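Side-chain contact in periplasmic binding protein (Veillonella parvula, PDB 4OVK), which probably captures a solute in the periplasm and delivers it to an ABC transporter, as related solute-binding proteins do: residues P281-P286 with K311-T316. Residues are numbered along the deposited sequence; the frame is centred on the assembly and turned at random.
Sequences PNVETP and KQFYNT
Glu284 and Phe313 are the closest backbone pair here, 8.5 Å between their CA atoms, where the type I turn Asn282 to Thr285 meets helix 306-318. The turn leads into helix 285-296, with Glu284 as N-cap residue, and Asn282 closes an Asx turn within it. Both helices belong to the C-terminal part of this periplasmic binding protein, and the contact is buried. Glu284 carries the polar side of the contact. CG lies anti to the carbonyl carbon (chi1 -61°), and the extended chain beyond it carries the carboxylate to the Tyr314 hydroxyl. Tyr314 OH donates a weak hydrogen bond to Glu284 OE2 at 2.8 Å. The two side chains meet at about a right angle, with the carboxylate and phenol planes 35° apart. OE2 is also bonded to Tyr318 OH, its stronger partner, while OE1 takes Trp278 NE1 and the backbone N of Ile275. The buried carboxylate is thus gripped at both oxygens. With an alanine in place of Glu284, the hydroxyls of Tyr314 and Tyr318, the Trp278 indole N-H and the Ile275 N-H would probably lose their carboxylate acceptor. Phe313 fills the apolar side. Its CG is anti to the backbone N (chi1 -171°), which sends the ring toward the turn. Phe313 CE1 comes to 3.9 Å from Glu284 CG, in the aliphatic part of that chain. Val283 CG1 makes a looser apolar contact with Phe313 CZ at 4.4 Å. Tyr159 of helix 150-170 stacks edge-to-face with Phe313, and Val283 also packs against Leu156 of that helix and Ile140 of helix 133-147. Inside the turn, Asn282 OD1 accepts from Glu284 N at 2.7 Å, and the N-H approaches from above the carbonyl plane. Val283 O, which accepts from His160 NE2, lies 3.7 Å from Phe313 CZ.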
loop_
_atom_site.group_PDB
_atom_site.type_symbol
_atom_site.label_atom_id
_atom_site.label_comp_id
_atom_site.label_asym_id
_atom_site.label_seq_id
_atom_site.Cartn_x
_atom_site.Cartn_y
_atom_site.Cartn_z
ATOM N N PRO A 281 -1.777 3.979 -0.361
ATOM C CA PRO A 281 -2.371 3.611 0.928
ATOM C C PRO A 281 -2.634 2.109 1.107
ATOM O O PRO A 281 -3.159 1.440 0.206
ATOM C CB PRO A 281 -3.679 4.411 0.958
ATOM C CG PRO A 281 -3.441 5.563 0.038
ATOM C CD PRO A 281 -2.556 5.030 -1.043
ATOM N N ASN A 282 -2.270 1.625 2.300
ATOM C CA ASN A 282 -2.374 0.217 2.706
ATOM C C ASN A 282 -2.257 0.078 4.242
ATOM O O ASN A 282 -2.061 1.057 4.953
ATOM C CB ASN A 282 -1.284 -0.612 2.007
ATOM C CG ASN A 282 0.078 -0.394 2.594
ATOM O OD1 ASN A 282 0.505 -1.159 3.453
ATOM N ND2 ASN A 282 0.773 0.666 2.149
ATOM N N VAL A 283 -2.367 -1.139 4.749
ATOM C CA VAL A 283 -2.420 -1.377 6.191
ATOM C C VAL A 283 -1.069 -1.049 6.897
ATOM O O VAL A 283 -1.022 -0.677 8.066
ATOM C CB VAL A 283 -2.922 -2.820 6.462
ATOM C CG1 VAL A 283 -1.786 -3.834 6.465
ATOM C CG2 VAL A 283 -3.699 -2.876 7.750
ATOM N N GLU A 284 0.013 -1.133 6.148
ATOM C CA GLU A 284 1.360 -0.859 6.652
ATOM C C GLU A 284 1.860 0.581 6.356
ATOM O O GLU A 284 3.019 0.903 6.609
ATOM C CB GLU A 284 2.312 -1.900 6.080
ATOM C CG GLU A 284 1.936 -3.315 6.509
ATOM C CD GLU A 284 2.723 -4.418 5.833
ATOM O OE1 GLU A 284 3.326 -4.191 4.769
ATOM O OE2 GLU A 284 2.685 -5.548 6.345
ATOM N N THR A 285 0.995 1.450 5.852
ATOM C CA THR A 285 1.389 2.835 5.547
ATOM C C THR A 285 2.148 3.560 6.679
ATOM O O THR A 285 3.122 4.263 6.392
ATOM C CB THR A 285 0.199 3.680 5.066
ATOM O OG1 THR A 285 -0.252 3.177 3.803
ATOM C CG2 THR A 285 0.587 5.151 4.904
ATOM N N PRO A 286 1.739 3.385 7.943
ATOM C CA PRO A 286 2.532 4.037 9.001
ATOM C C PRO A 286 4.018 3.640 9.022
ATOM O O PRO A 286 4.870 4.451 9.422
ATOM C CB PRO A 286 1.833 3.586 10.289
ATOM C CG PRO A 286 0.436 3.373 9.884
ATOM C CD PRO A 286 0.496 2.795 8.492
ATOM N N LYS A 311 8.948 -5.302 13.297
ATOM C CA LYS A 311 8.822 -6.586 13.985
ATOM C C LYS A 311 7.583 -6.624 14.875
ATOM O O LYS A 311 6.850 -7.621 14.888
ATOM C CB LYS A 311 10.057 -6.901 14.811
ATOM C CG LYS A 311 11.268 -7.199 13.940
ATOM C CD LYS A 311 12.555 -7.206 14.741
ATOM C CE LYS A 311 12.633 -8.428 15.622
ATOM N NZ LYS A 311 14.006 -8.574 16.167
ATOM N N GLN A 312 7.360 -5.541 15.616
ATOM C CA GLN A 312 6.208 -5.448 16.508
ATOM C C GLN A 312 4.903 -5.574 15.726
ATOM O O GLN A 312 4.010 -6.312 16.153
ATOM C CB GLN A 312 6.222 -4.140 17.289
ATOM C CG GLN A 312 5.038 -3.951 18.217
ATOM C CD GLN A 312 5.001 -2.549 18.810
ATOM O OE1 GLN A 312 4.682 -1.566 18.127
ATOM N NE2 GLN A 312 5.323 -2.451 20.078
ATOM N N PHE A 313 4.809 -4.862 14.609
ATOM C CA PHE A 313 3.597 -4.885 13.774
ATOM C C PHE A 313 3.307 -6.313 13.264
ATOM O O PHE A 313 2.190 -6.818 13.422
ATOM C CB PHE A 313 3.741 -3.916 12.612
ATOM C CG PHE A 313 2.469 -3.710 11.827
ATOM C CD1 PHE A 313 2.088 -4.609 10.838
ATOM C CD2 PHE A 313 1.662 -2.614 12.077
ATOM C CE1 PHE A 313 0.926 -4.399 10.101
ATOM C CE2 PHE A 313 0.496 -2.416 11.365
ATOM C CZ PHE A 313 0.124 -3.318 10.388
ATOM N N TYR A 314 4.319 -6.976 12.703
ATOM C CA TYR A 314 4.148 -8.339 12.162
ATOM C C TYR A 314 3.795 -9.323 13.276
ATOM O O TYR A 314 2.943 -10.185 13.114
ATOM C CB TYR A 314 5.401 -8.782 11.367
ATOM C CG TYR A 314 5.352 -8.296 9.927
ATOM C CD1 TYR A 314 5.191 -6.941 9.630
ATOM C CD2 TYR A 314 5.456 -9.181 8.870
ATOM C CE1 TYR A 314 5.078 -6.498 8.332
ATOM C CE2 TYR A 314 5.334 -8.749 7.552
ATOM C CZ TYR A 314 5.157 -7.412 7.284
ATOM O OH TYR A 314 5.017 -6.975 5.986
ATOM N N ASN A 315 4.445 -9.189 14.429
ATOM C CA ASN A 315 4.130 -10.055 15.571
ATOM C C ASN A 315 2.694 -9.845 16.074
ATOM O O ASN A 315 1.956 -10.816 16.324
ATOM C CB ASN A 315 5.128 -9.836 16.723
ATOM C CG ASN A 315 4.722 -10.591 17.971
ATOM O OD1 ASN A 315 4.036 -10.059 18.850
ATOM N ND2 ASN A 315 5.098 -11.858 18.029
ATOM N N THR A 316 2.295 -8.586 16.209
ATOM C CA THR A 316 0.991 -8.249 16.817
ATOM C C THR A 316 -0.164 -8.639 15.908
ATOM O O THR A 316 -1.132 -9.290 16.345
ATOM C CB THR A 316 0.928 -6.743 17.138
ATOM O OG1 THR A 316 1.902 -6.434 18.141
ATOM C CG2 THR A 316 -0.453 -6.322 17.654
#